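Local coordinates for protein naphthalene dioxygenase large subunit (Rhodococcus sp., PDB 2B1X) that serves as the large subunit of a Rieske-type non-haem iron oxygenase, carrying an Fe2/S2 cluster in one domain and an iron ion in another, at residues Met93-Ala98 / Ser104-Pro109; Gly112-Tyr115 / Leu121-Val124; Tyr176-Leu181 / Pro282-Ile287; Leu181-Ala186 / Ile304-Met309; Met218-Ser223 / Ala373-Ser378. All blocks are in the same frame, centred on the assembly; numbering follows the deposited sequence.

Contact 1: residues Met93-Ala98 / Ser104-Pro109; sequences MQVCRA and SHFRCP. With FES (Fe2/s2 (inorganic) cluster), chain H.
The Phe106 ring meets Cys96 and the carbonyl O of Val95 obliquely. Cys96 CB lies 3.9 Å from Phe106 CD2, and Cys96 SG stands 5.5 Å from the centroid of the Phe106 ring, 64° off its normal, a slanting sulfur-aromatic contact. Tyr61 of strand 60-66 meets the same ring edge-to-face. A second flat group, the Arg97 guanidinium, also takes its neighbour at a slant: NH2 of Arg97 is 4.0 Å from Pro109 CG. Its charge is paired outside, with Glu374 of the second subunit, and Arg97 NH1 also bonds to Trp87 O of a small subunit. Val95 splits its branches, CG2 reaching Phe106 CB at 3.8 Å while CG1 packs on Cys108 CB at 3.9 Å. Met93 crosses Pro109 at about a right angle. With CG anti to the backbone N (chi1 -156°) and the chain extended beyond it, Met93 carries its CE to 3.7 Å from Pro109 CG. No hydrogen bond joins the two segments; they meet through apolar and sulfur contacts. Cys108 SG, 3.7 Å from Met93 CB, binds FE2 of the cluster at 2.2 Å, and Cys88 supplies the other cysteine sulfur to that iron. Such a pair of cysteines, each from its own loop, is the cysteine half of a Rieske [2Fe-2S] site.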
# COMPACT_ATOMS: atom_id res chain seq x y z
N MET A 93 13.78 -15.71 -15.09
CA MET A 93 12.44 -15.25 -15.49
C MET A 93 11.38 -16.35 -15.35
O MET A 93 11.71 -17.53 -15.50
CB MET A 93 12.39 -14.67 -16.91
CG MET A 93 11.14 -13.71 -16.97
SD MET A 93 10.85 -12.96 -18.49
CE MET A 93 9.07 -12.81 -18.36
N GLN A 94 10.14 -15.99 -15.03
CA GLN A 94 9.01 -16.94 -15.09
C GLN A 94 8.89 -17.44 -16.53
O GLN A 94 8.86 -16.63 -17.47
CB GLN A 94 7.70 -16.30 -14.72
CG GLN A 94 7.59 -15.89 -13.27
CD GLN A 94 6.38 -15.03 -13.07
OE1 GLN A 94 6.35 -13.88 -13.55
NE2 GLN A 94 5.37 -15.56 -12.39
N VAL A 95 8.87 -18.77 -16.70
CA VAL A 95 8.70 -19.35 -18.03
C VAL A 95 7.21 -19.61 -18.30
O VAL A 95 6.80 -20.07 -19.37
CB VAL A 95 9.54 -20.64 -18.22
CG1 VAL A 95 11.04 -20.27 -18.11
CG2 VAL A 95 9.16 -21.73 -17.20
N CYS A 96 6.39 -19.34 -17.29
CA CYS A 96 4.95 -19.38 -17.47
C CYS A 96 4.35 -18.28 -16.61
O CYS A 96 4.50 -18.31 -15.39
CB CYS A 96 4.44 -20.76 -17.08
SG CYS A 96 2.67 -20.82 -17.14
N ARG A 97 3.73 -17.27 -17.22
CA ARG A 97 3.10 -16.18 -16.47
C ARG A 97 1.55 -16.28 -16.40
O ARG A 97 0.90 -15.37 -15.82
CB ARG A 97 3.54 -14.80 -16.98
CG ARG A 97 4.89 -14.29 -16.48
CD ARG A 97 5.51 -13.14 -17.38
NE ARG A 97 5.45 -13.49 -18.81
CZ ARG A 97 4.98 -12.73 -19.82
NH1 ARG A 97 4.54 -11.47 -19.65
NH2 ARG A 97 4.92 -13.27 -21.02
N ALA A 98 0.98 -17.38 -16.92
CA ALA A 98 -0.44 -17.69 -16.76
C ALA A 98 -0.67 -18.51 -15.47
O ALA A 98 0.28 -19.07 -14.94
CB ALA A 98 -0.96 -18.46 -17.97
N SER A 104 2.96 -27.82 -24.61
CA SER A 104 3.97 -28.85 -24.71
C SER A 104 5.34 -28.33 -24.27
O SER A 104 6.20 -29.12 -23.87
CB SER A 104 4.05 -29.38 -26.15
OG SER A 104 4.58 -28.40 -27.03
N HIS A 105 5.52 -27.01 -24.32
CA HIS A 105 6.81 -26.35 -24.02
C HIS A 105 6.65 -25.01 -23.30
O HIS A 105 5.63 -24.33 -23.45
CB HIS A 105 7.64 -26.10 -25.30
CG HIS A 105 8.08 -27.35 -26.00
ND1 HIS A 105 7.20 -28.17 -26.66
CD2 HIS A 105 9.30 -27.94 -26.10
CE1 HIS A 105 7.86 -29.21 -27.16
NE2 HIS A 105 9.14 -29.09 -26.84
N PHE A 106 7.67 -24.64 -22.53
CA PHE A 106 7.72 -23.37 -21.83
C PHE A 106 8.92 -22.63 -22.41
O PHE A 106 10.05 -23.09 -22.31
CB PHE A 106 7.87 -23.53 -20.31
CG PHE A 106 6.74 -24.26 -19.68
CD1 PHE A 106 6.92 -25.56 -19.21
CD2 PHE A 106 5.49 -23.66 -19.54
CE1 PHE A 106 5.87 -26.25 -18.64
CE2 PHE A 106 4.43 -24.35 -18.95
CZ PHE A 106 4.62 -25.66 -18.51
N ARG A 107 8.64 -21.51 -23.05
CA ARG A 107 9.66 -20.70 -23.68
C ARG A 107 9.83 -19.41 -22.90
O ARG A 107 8.85 -18.69 -22.72
CB ARG A 107 9.19 -20.38 -25.08
CG ARG A 107 10.21 -19.78 -25.93
CD ARG A 107 10.69 -20.74 -27.00
NE ARG A 107 10.33 -20.24 -28.31
CZ ARG A 107 11.18 -19.68 -29.15
NH1 ARG A 107 12.47 -19.54 -28.84
NH2 ARG A 107 10.73 -19.26 -30.33
N CYS A 108 11.05 -19.14 -22.45
CA CYS A 108 11.35 -17.99 -21.63
C CYS A 108 11.35 -16.74 -22.47
O CYS A 108 12.08 -16.66 -23.46
CB CYS A 108 12.72 -18.13 -20.94
SG CYS A 108 13.16 -16.67 -19.98
N PRO A 109 10.54 -15.73 -22.11
CA PRO A 109 10.46 -14.52 -22.94
C PRO A 109 11.77 -13.72 -22.98
O PRO A 109 12.00 -12.98 -23.96
CB PRO A 109 9.36 -13.70 -22.26
CG PRO A 109 8.60 -14.68 -21.47
CD PRO A 109 9.64 -15.66 -20.95
FE1 FES H . 17.55 -15.70 -20.25
FE2 FES H . 15.30 -17.13 -19.54
S1 FES H . 16.39 -17.18 -21.48
S2 FES H . 16.33 -15.51 -18.39

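Contact 2: residues Gly112-Tyr115 / Leu121-Val124; sequences GWTY and LVGV. With FES (Fe2/s2 (inorganic) cluster), chain H.
Thr114 O accepts two backbone N-H groups of the neighbouring strand. Val122 N lies 2.9 Å from Thr114 O, with a nearly straight N-H...O angle of 168°, and Gly123 N approaches the same oxygen at 3.1 Å, tilted 18° from the carbonyl plane. Thr114 N returns a bond of 2.8 Å to Gly123 O. Val122 and Gly123 thus both face Thr114, a classic beta bulge in the antiparallel hairpin of strands 114-116 and 121-123 in the Rieske domain. Beyond the bulge, Tyr115 and Leu121 form a non-hydrogen-bonded pair. With CG anti to its backbone N (chi1 -179°), Leu121 sets CD1 over one face of the Tyr115 ring, 4.0 Å from its centroid, a CH-pi contact, and CD2 3.7 Å from Trp113 CE3. Val124 CG2 lies almost squarely above the five-membered ring of Trp113, 4.1 Å from its centroid. The indole also stacks with His90, another residue of the cluster pocket, and Trp113 N comes within 3.6 Å of the cluster sulfur S1.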
# COMPACT_ATOMS: atom_id res chain seq x y z
N GLY A 112 14.72 -16.64 -24.67
CA GLY A 112 14.19 -17.74 -25.47
C GLY A 112 14.68 -19.16 -25.20
O GLY A 112 14.49 -20.00 -26.05
N TRP A 113 15.32 -19.44 -24.07
CA TRP A 113 15.62 -20.81 -23.68
C TRP A 113 14.28 -21.53 -23.63
O TRP A 113 13.30 -20.96 -23.14
CB TRP A 113 16.28 -20.85 -22.31
CG TRP A 113 17.78 -20.44 -22.31
CD1 TRP A 113 18.42 -19.67 -23.23
CD2 TRP A 113 18.77 -20.81 -21.34
NE1 TRP A 113 19.75 -19.53 -22.89
CE2 TRP A 113 19.99 -20.25 -21.75
CE3 TRP A 113 18.75 -21.62 -20.19
CZ2 TRP A 113 21.16 -20.41 -21.02
CZ3 TRP A 113 19.92 -21.78 -19.47
CH2 TRP A 113 21.11 -21.19 -19.89
N THR A 114 14.24 -22.74 -24.15
CA THR A 114 12.99 -23.46 -24.34
C THR A 114 13.06 -24.78 -23.61
O THR A 114 14.01 -25.56 -23.81
CB THR A 114 12.79 -23.70 -25.86
OG1 THR A 114 12.76 -22.42 -26.52
CG2 THR A 114 11.41 -24.32 -26.16
N TYR A 115 12.03 -25.04 -22.80
CA TYR A 115 11.95 -26.23 -21.97
C TYR A 115 10.77 -27.10 -22.37
O TYR A 115 9.67 -26.59 -22.61
CB TYR A 115 11.84 -25.85 -20.48
CG TYR A 115 12.95 -24.91 -19.95
CD1 TYR A 115 12.84 -23.53 -20.10
CD2 TYR A 115 14.06 -25.41 -19.27
CE1 TYR A 115 13.84 -22.67 -19.59
CE2 TYR A 115 15.03 -24.59 -18.74
CZ TYR A 115 14.93 -23.22 -18.91
OH TYR A 115 15.90 -22.39 -18.40
N LEU A 121 15.69 -28.71 -20.65
CA LEU A 121 16.12 -27.66 -21.53
C LEU A 121 16.40 -28.29 -22.90
O LEU A 121 17.31 -29.13 -23.03
CB LEU A 121 17.40 -26.98 -20.99
CG LEU A 121 17.96 -25.81 -21.83
CD1 LEU A 121 16.88 -24.71 -22.07
CD2 LEU A 121 19.19 -25.22 -21.14
N VAL A 122 15.62 -27.93 -23.91
CA VAL A 122 15.72 -28.63 -25.21
C VAL A 122 16.15 -27.68 -26.30
O VAL A 122 16.55 -28.11 -27.39
CB VAL A 122 14.37 -29.32 -25.64
CG1 VAL A 122 13.98 -30.46 -24.70
CG2 VAL A 122 13.23 -28.29 -25.74
N GLY A 123 16.06 -26.38 -26.03
CA GLY A 123 16.47 -25.37 -27.00
C GLY A 123 17.10 -24.11 -26.45
O GLY A 123 16.56 -23.46 -25.56
N VAL A 124 18.28 -23.78 -26.97
CA VAL A 124 18.99 -22.56 -26.62
C VAL A 124 19.29 -21.75 -27.89
O VAL A 124 20.01 -22.25 -28.80
CB VAL A 124 20.27 -22.90 -25.80
CG1 VAL A 124 21.20 -21.70 -25.62
CG2 VAL A 124 19.89 -23.50 -24.40
FE1 FES H . 17.55 -15.70 -20.25
FE2 FES H . 15.30 -17.13 -19.54
S1 FES H . 16.39 -17.18 -21.48
S2 FES H . 16.33 -15.51 -18.39

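Contact 3: residues Tyr176-Leu181 / Pro282-Ile287; sequences YLDIVL and PEQVEI
Two helices of the catalytic domain, 174-181 and 282-288, meet here through Asp178 and Ile179 on one and Gln284 and Ile287 on the other. The short segments cross at -67°, with their axes 10.1 Å apart. Gln284 spans the gap with its chain extended beyond CG, and NE2 of Gln284 donates to Asp178 OD2 at 3.2 Å. The bond is fairly straight, and the carboxylate oxygen lies in the amide plane of Gln284, whereas the donor meets OD2 on its anti side, slightly out of the carboxylate plane. The carboxylate and amide planes stand 76° apart. In this family the catalytic domain belongs to the Bet v 1-like clan, whose helices pack against a curved antiparallel sheet; here Leu177 of helix 174-181 rests on Ile304 of strand 302-309, and Ile287 of helix 282-288 on Ile253 of strand 250-254. Beside the polar bridge, Ile179 has CG1 anti to its carbonyl carbon (chi1 -75°), which directs that branch across the interface. Its CG1 touches Gln284 CB at 3.9 Å, and CD1 of Ile179 goes on to Ile287 CG2 at 4.0 Å, the two isoleucines crossing at about a right angle. Both polar ends have further partners: Gln284 NE2 also bonds to Phe175 O, Gln284 OE1 takes Thr281 N, and Asp178 OD1 meets both Lys152 and Tyr151.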
# COMPACT_ATOMS: atom_id res chain seq x y z
N TYR A 176 -8.60 -41.83 7.27
CA TYR A 176 -9.68 -40.85 7.25
C TYR A 176 -9.75 -40.11 5.92
O TYR A 176 -10.82 -39.83 5.43
CB TYR A 176 -9.52 -39.86 8.42
CG TYR A 176 -9.56 -40.58 9.74
CD1 TYR A 176 -8.38 -40.87 10.44
CD2 TYR A 176 -10.77 -41.02 10.28
CE1 TYR A 176 -8.40 -41.57 11.66
CE2 TYR A 176 -10.81 -41.72 11.48
CZ TYR A 176 -9.63 -41.99 12.18
OH TYR A 176 -9.69 -42.72 13.38
N LEU A 177 -8.60 -39.78 5.35
CA LEU A 177 -8.57 -39.17 4.01
C LEU A 177 -9.30 -40.06 2.99
O LEU A 177 -10.04 -39.57 2.14
CB LEU A 177 -7.15 -38.92 3.55
CG LEU A 177 -6.37 -37.82 4.31
CD1 LEU A 177 -4.93 -37.79 3.76
CD2 LEU A 177 -7.02 -36.42 4.19
N ASP A 178 -9.11 -41.37 3.10
CA ASP A 178 -9.81 -42.32 2.21
C ASP A 178 -11.33 -42.11 2.22
O ASP A 178 -11.99 -42.19 1.19
CB ASP A 178 -9.56 -43.77 2.65
CG ASP A 178 -8.14 -44.22 2.39
OD1 ASP A 178 -7.37 -43.48 1.72
OD2 ASP A 178 -7.73 -45.32 2.85
N ILE A 179 -11.87 -41.88 3.41
CA ILE A 179 -13.30 -41.71 3.60
C ILE A 179 -13.85 -40.52 2.80
O ILE A 179 -14.98 -40.53 2.37
CB ILE A 179 -13.59 -41.56 5.10
CG1 ILE A 179 -13.48 -42.93 5.80
CG2 ILE A 179 -15.01 -40.97 5.35
CD1 ILE A 179 -13.57 -42.87 7.32
N VAL A 180 -13.01 -39.51 2.61
CA VAL A 180 -13.37 -38.31 1.86
C VAL A 180 -12.93 -38.41 0.39
O VAL A 180 -13.64 -37.96 -0.50
CB VAL A 180 -12.77 -37.06 2.58
CG1 VAL A 180 -12.42 -35.95 1.64
CG2 VAL A 180 -13.72 -36.58 3.70
N LEU A 181 -11.79 -39.03 0.12
CA LEU A 181 -11.20 -38.98 -1.23
C LEU A 181 -11.46 -40.19 -2.12
O LEU A 181 -11.39 -40.08 -3.35
CB LEU A 181 -9.68 -38.77 -1.16
CG LEU A 181 -9.12 -37.60 -0.34
CD1 LEU A 181 -7.63 -37.76 -0.27
CD2 LEU A 181 -9.49 -36.23 -0.92
N PRO A 282 -14.79 -52.13 5.81
CA PRO A 282 -15.98 -52.13 6.66
C PRO A 282 -15.87 -51.14 7.84
O PRO A 282 -16.85 -50.47 8.21
CB PRO A 282 -16.08 -53.58 7.14
CG PRO A 282 -15.42 -54.37 6.06
CD PRO A 282 -14.28 -53.50 5.56
N GLU A 283 -14.68 -51.00 8.42
CA GLU A 283 -14.46 -50.04 9.50
C GLU A 283 -14.65 -48.59 9.03
O GLU A 283 -15.30 -47.80 9.72
CB GLU A 283 -13.08 -50.23 10.14
CG GLU A 283 -12.89 -51.59 10.80
CD GLU A 283 -12.37 -52.67 9.85
OE1 GLU A 283 -12.01 -53.77 10.35
OE2 GLU A 283 -12.32 -52.45 8.61
N GLN A 284 -14.11 -48.27 7.85
CA GLN A 284 -14.26 -46.93 7.25
C GLN A 284 -15.73 -46.69 6.93
O GLN A 284 -16.26 -45.61 7.24
CB GLN A 284 -13.39 -46.78 6.00
CG GLN A 284 -11.90 -46.72 6.31
CD GLN A 284 -11.03 -46.79 5.09
OE1 GLN A 284 -11.28 -47.60 4.20
NE2 GLN A 284 -9.99 -45.96 5.04
N VAL A 285 -16.38 -47.69 6.35
CA VAL A 285 -17.78 -47.60 5.95
C VAL A 285 -18.70 -47.26 7.14
O VAL A 285 -19.57 -46.38 7.04
CB VAL A 285 -18.27 -48.90 5.26
CG1 VAL A 285 -19.79 -48.88 5.05
CG2 VAL A 285 -17.54 -49.14 3.92
N GLU A 286 -18.51 -47.97 8.26
CA GLU A 286 -19.32 -47.73 9.45
C GLU A 286 -19.04 -46.38 10.14
O GLU A 286 -19.94 -45.78 10.72
CB GLU A 286 -19.24 -48.91 10.44
CG GLU A 286 -19.90 -50.20 9.94
CD GLU A 286 -21.26 -49.97 9.28
OE1 GLU A 286 -22.14 -49.33 9.91
OE2 GLU A 286 -21.44 -50.41 8.12
N ILE A 287 -17.80 -45.90 10.09
CA ILE A 287 -17.52 -44.54 10.57
C ILE A 287 -18.23 -43.50 9.69
O ILE A 287 -18.80 -42.53 10.20
CB ILE A 287 -15.99 -44.28 10.69
CG1 ILE A 287 -15.44 -45.03 11.92
CG2 ILE A 287 -15.67 -42.79 10.70
CD1 ILE A 287 -13.91 -45.15 11.96

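Contact 4: residues Leu181-Ala186 / Ile304-Met309; sequences LDRSDA and IGNFLM
Arg183 and Asn306 come at each other from opposite directions and make a single hydrogen bond, Arg183 NH1 to Asn306 OD1 at 2.9 Å. It is nearly straight, 172° at the hydrogen. The oxygen lies at the guanidinium edge, in its plane, and the donor lies in the carbonyl plane of Asn306, yet the two planes are twisted 46° apart. A bend at chi3 (-72°) in the Arg183 chain sets this edge before the amide. Asn306 CG stands anti to its backbone N, which sends the amide off the strand to meet it. As for charge, Arg183 NE forms a salt bridge with Glu343, which probably offsets the buried positive group. The amide is held from its other end too, since Asn306 ND2 donates to Phe320 O. The bond thus ties the loop that follows helix 174-181 to strand 302-309 of the large antiparallel sheet, with Leu276 of helix 270-279 packed on Arg183 and Val180 of helix 174-181 packed on Asn306.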
# COMPACT_ATOMS: atom_id res chain seq x y z
N LEU A 181 -11.79 -39.03 0.12
CA LEU A 181 -11.20 -38.98 -1.23
C LEU A 181 -11.46 -40.19 -2.12
O LEU A 181 -11.39 -40.08 -3.35
CB LEU A 181 -9.68 -38.77 -1.16
CG LEU A 181 -9.12 -37.60 -0.34
CD1 LEU A 181 -7.63 -37.76 -0.27
CD2 LEU A 181 -9.49 -36.23 -0.92
N ASP A 182 -11.73 -41.35 -1.51
CA ASP A 182 -11.70 -42.60 -2.25
C ASP A 182 -13.03 -43.35 -2.33
O ASP A 182 -13.06 -44.57 -2.42
CB ASP A 182 -10.64 -43.53 -1.65
CG ASP A 182 -10.12 -44.55 -2.66
OD1 ASP A 182 -10.07 -44.23 -3.87
OD2 ASP A 182 -9.78 -45.69 -2.33
N ARG A 183 -14.13 -42.60 -2.31
CA ARG A 183 -15.46 -43.20 -2.32
C ARG A 183 -15.87 -43.79 -3.66
O ARG A 183 -16.65 -44.70 -3.69
CB ARG A 183 -16.51 -42.18 -1.87
CG ARG A 183 -16.32 -41.68 -0.45
CD ARG A 183 -17.43 -40.80 0.06
NE ARG A 183 -17.46 -39.47 -0.54
CZ ARG A 183 -17.37 -38.33 0.14
NH1 ARG A 183 -17.21 -38.34 1.45
NH2 ARG A 183 -17.42 -37.17 -0.51
N SER A 184 -15.38 -43.24 -4.77
CA SER A 184 -15.87 -43.58 -6.10
C SER A 184 -14.75 -44.14 -7.00
O SER A 184 -13.57 -43.85 -6.78
CB SER A 184 -16.47 -42.32 -6.75
OG SER A 184 -15.44 -41.40 -7.13
N ASP A 185 -15.15 -44.94 -7.99
CA ASP A 185 -14.24 -45.56 -8.96
C ASP A 185 -13.53 -44.56 -9.86
O ASP A 185 -12.32 -44.67 -10.09
CB ASP A 185 -15.01 -46.54 -9.84
CG ASP A 185 -15.36 -47.84 -9.13
OD1 ASP A 185 -14.74 -48.19 -8.10
OD2 ASP A 185 -16.29 -48.60 -9.54
N ALA A 186 -14.29 -43.60 -10.37
CA ALA A 186 -13.73 -42.57 -11.25
C ALA A 186 -12.99 -41.47 -10.47
O ALA A 186 -12.19 -40.75 -11.06
CB ALA A 186 -14.82 -41.97 -12.14
N ILE A 304 -9.97 -29.43 5.18
CA ILE A 304 -11.02 -30.16 4.52
C ILE A 304 -12.31 -29.84 5.23
O ILE A 304 -12.36 -29.84 6.48
CB ILE A 304 -10.71 -31.68 4.62
CG1 ILE A 304 -9.41 -31.98 3.84
CG2 ILE A 304 -11.88 -32.52 4.13
CD1 ILE A 304 -8.88 -33.40 3.98
N GLY A 305 -13.36 -29.57 4.46
CA GLY A 305 -14.72 -29.57 4.99
C GLY A 305 -15.65 -30.43 4.16
O GLY A 305 -15.78 -30.19 2.96
N ASN A 306 -16.27 -31.44 4.76
CA ASN A 306 -17.22 -32.28 4.06
C ASN A 306 -18.48 -32.17 4.87
O ASN A 306 -18.63 -32.81 5.93
CB ASN A 306 -16.72 -33.74 3.97
CG ASN A 306 -17.46 -34.59 2.90
OD1 ASN A 306 -17.09 -35.73 2.69
ND2 ASN A 306 -18.49 -34.05 2.27
N PHE A 307 -19.38 -31.31 4.39
CA PHE A 307 -20.51 -30.86 5.20
C PHE A 307 -21.84 -31.09 4.49
O PHE A 307 -21.91 -31.05 3.26
CB PHE A 307 -20.42 -29.36 5.51
CG PHE A 307 -19.18 -28.92 6.24
CD1 PHE A 307 -18.67 -27.65 6.02
CD2 PHE A 307 -18.51 -29.75 7.15
CE1 PHE A 307 -17.50 -27.19 6.71
CE2 PHE A 307 -17.35 -29.30 7.82
CZ PHE A 307 -16.86 -28.01 7.60
N LEU A 308 -22.89 -31.25 5.27
CA LEU A 308 -24.25 -31.46 4.74
C LEU A 308 -25.00 -30.17 5.06
O LEU A 308 -25.17 -29.85 6.23
CB LEU A 308 -24.89 -32.62 5.49
CG LEU A 308 -25.84 -33.69 4.94
CD1 LEU A 308 -26.83 -34.06 6.04
CD2 LEU A 308 -26.55 -33.31 3.64
N MET A 309 -25.41 -29.41 4.04
CA MET A 309 -25.95 -28.05 4.27
C MET A 309 -26.88 -27.60 3.16
O MET A 309 -26.72 -28.00 1.99
CB MET A 309 -24.80 -27.01 4.40
CG MET A 309 -25.00 -25.98 5.54
SD MET A 309 -23.60 -25.94 6.68
CE MET A 309 -22.32 -26.28 5.62

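Contact 5: residues Met218-Ser223 / Ala373-Ser378; sequences MMTHRS and AENWRS. With FE (Fe (III) ion), chain G.
Asn375 CG lies anti to its carbonyl carbon (chi1 -70°), and Thr220 OG1 takes the same place on its own residue (chi1 -64°). The two side chains come from opposite directions and meet beside the mononuclear iron site of the catalytic domain, where helix 217-220 ends and helix 369-382 runs past. Asn375 ND2 faces both branches of Thr220, 2.9 Å from Thr220 OG1 and 3.3 Å from Thr220 CG2. Thr220 OG1 hydrogen-bonds to the carbonyl oxygens of Tyr110 and Pro109 of the third subunit, which place the pair at the seam between two copies of the protein. Met93 of that subunit packs on Asn375. Glu374 pairs with Arg377 on its own helix, NH1 of Arg377 to OE1 of Glu374 at 3.2 Å, and its OE2 bridges to Arg97 of the third subunit. Thr220 is followed directly by His221, which occupies the N-cap position before helix 222-227. Thr220 CG2 lies over one face of the His221 ring, 3.6 Å above its plane. The iron site is completed by His216 and Asp372, the latter on helix 369-382 and touched by Thr220, with water 1 O at 2.2 Å and water 2 O at 2.3 Å from FE. His221 NE2 binds that iron at 2.1 Å.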
# COMPACT_ATOMS: atom_id res chain seq x y z
N MET A 218 -21.83 -22.13 17.34
CA MET A 218 -22.97 -21.51 18.07
C MET A 218 -22.94 -19.96 18.06
O MET A 218 -23.99 -19.33 17.96
CB MET A 218 -23.10 -22.04 19.49
CG MET A 218 -23.15 -23.58 19.64
SD MET A 218 -23.24 -24.02 21.47
CE MET A 218 -21.47 -24.04 21.88
N MET A 219 -21.76 -19.36 18.22
CA MET A 219 -21.65 -17.90 18.18
C MET A 219 -21.27 -17.32 16.81
O MET A 219 -21.99 -16.45 16.28
CB MET A 219 -20.72 -17.39 19.26
CG MET A 219 -20.73 -15.84 19.37
SD MET A 219 -22.23 -15.27 20.26
CE MET A 219 -23.35 -15.16 19.04
N THR A 220 -20.17 -17.80 16.22
CA THR A 220 -19.75 -17.26 14.91
C THR A 220 -20.86 -17.40 13.86
O THR A 220 -21.08 -16.51 13.02
CB THR A 220 -18.48 -17.98 14.38
OG1 THR A 220 -17.38 -17.72 15.27
CG2 THR A 220 -18.02 -17.35 13.05
N HIS A 221 -21.53 -18.54 13.90
CA HIS A 221 -22.55 -18.85 12.93
C HIS A 221 -23.98 -18.81 13.47
O HIS A 221 -24.89 -19.46 12.91
CB HIS A 221 -22.22 -20.20 12.27
CG HIS A 221 -20.87 -20.21 11.63
ND1 HIS A 221 -20.46 -19.22 10.76
CD2 HIS A 221 -19.80 -21.04 11.80
CE1 HIS A 221 -19.21 -19.45 10.40
NE2 HIS A 221 -18.78 -20.54 11.01
N ARG A 222 -24.17 -18.02 14.52
CA ARG A 222 -25.46 -17.78 15.12
C ARG A 222 -26.50 -17.30 14.10
O ARG A 222 -27.65 -17.74 14.17
CB ARG A 222 -25.33 -16.75 16.24
CG ARG A 222 -26.63 -16.50 17.03
CD ARG A 222 -27.30 -17.76 17.59
NE ARG A 222 -28.67 -17.47 18.03
CZ ARG A 222 -29.50 -18.35 18.58
NH1 ARG A 222 -29.14 -19.61 18.76
NH2 ARG A 222 -30.71 -17.94 18.95
N SER A 223 -26.11 -16.41 13.18
CA SER A 223 -27.02 -15.97 12.11
C SER A 223 -27.55 -17.16 11.32
O SER A 223 -28.73 -17.17 10.93
CB SER A 223 -26.32 -15.01 11.17
OG SER A 223 -25.26 -15.66 10.48
N ALA A 373 -13.89 -15.26 8.34
CA ALA A 373 -12.86 -14.33 7.91
C ALA A 373 -12.76 -13.10 8.82
O ALA A 373 -11.66 -12.64 9.14
CB ALA A 373 -13.06 -13.87 6.43
N GLU A 374 -13.91 -12.53 9.15
CA GLU A 374 -13.93 -11.36 10.02
C GLU A 374 -13.28 -11.68 11.37
O GLU A 374 -12.47 -10.90 11.87
CB GLU A 374 -15.35 -10.81 10.17
CG GLU A 374 -15.47 -9.67 11.19
CD GLU A 374 -14.96 -8.31 10.71
OE1 GLU A 374 -14.57 -8.11 9.52
OE2 GLU A 374 -14.98 -7.38 11.54
N ASN A 375 -13.62 -12.82 11.94
CA ASN A 375 -13.00 -13.20 13.21
C ASN A 375 -11.46 -13.32 13.15
O ASN A 375 -10.76 -12.85 14.05
CB ASN A 375 -13.58 -14.50 13.76
CG ASN A 375 -15.05 -14.35 14.26
OD1 ASN A 375 -15.59 -13.25 14.39
ND2 ASN A 375 -15.68 -15.47 14.49
N TRP A 376 -10.94 -13.96 12.10
CA TRP A 376 -9.49 -14.18 12.01
C TRP A 376 -8.76 -12.88 11.80
O TRP A 376 -7.71 -12.72 12.34
CB TRP A 376 -9.10 -15.22 10.92
CG TRP A 376 -9.87 -16.54 11.11
CD1 TRP A 376 -10.26 -17.08 12.30
CD2 TRP A 376 -10.29 -17.46 10.09
NE1 TRP A 376 -10.96 -18.25 12.08
CE2 TRP A 376 -10.98 -18.52 10.74
CE3 TRP A 376 -10.17 -17.51 8.69
CZ2 TRP A 376 -11.52 -19.61 10.05
CZ3 TRP A 376 -10.75 -18.58 7.99
CH2 TRP A 376 -11.38 -19.62 8.67
N ARG A 377 -9.31 -11.96 10.99
CA ARG A 377 -8.62 -10.68 10.80
C ARG A 377 -8.61 -9.83 12.06
O ARG A 377 -7.61 -9.14 12.37
CB ARG A 377 -9.19 -9.90 9.60
CG ARG A 377 -10.65 -9.41 9.76
CD ARG A 377 -11.28 -9.06 8.39
NE ARG A 377 -10.57 -7.93 7.82
CZ ARG A 377 -10.89 -6.65 8.04
NH1 ARG A 377 -11.96 -6.33 8.79
NH2 ARG A 377 -10.16 -5.69 7.50
N SER A 378 -9.71 -9.90 12.81
CA SER A 378 -9.78 -9.21 14.09
C SER A 378 -8.73 -9.71 15.12
O SER A 378 -8.05 -8.88 15.74
CB SER A 378 -11.20 -9.36 14.68
OG SER A 378 -11.25 -8.92 16.02
FE FE G . -16.85 -21.43 10.79
O HOH W 1 -17.66 -23.42 10.27
O HOH W 2 -14.95 -22.39 9.99

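How the contacts relate
From the N terminus, contact 1 closes a short loop through strand 100-102, and contact 2 closes the next hairpin in series. The two share the sheet of strands 105-107, 114-116 and 121-123 and both reach the cluster, Phe106 N lying 2.8 Å from Tyr115 O. In the catalytic domain, contacts 3, 4 and 5 close loops of 100, 117 and 149 residues that cross one another pairwise. Contacts 3 and 4 share Leu181 and join helix 174-181 to helix 282-288 and, through the loop after it, to strand 302-309. Contact 5 joins the helices flanking the iron; its centre is about 25 Å from that of contact 4 and about 51 Å from that of contact 2.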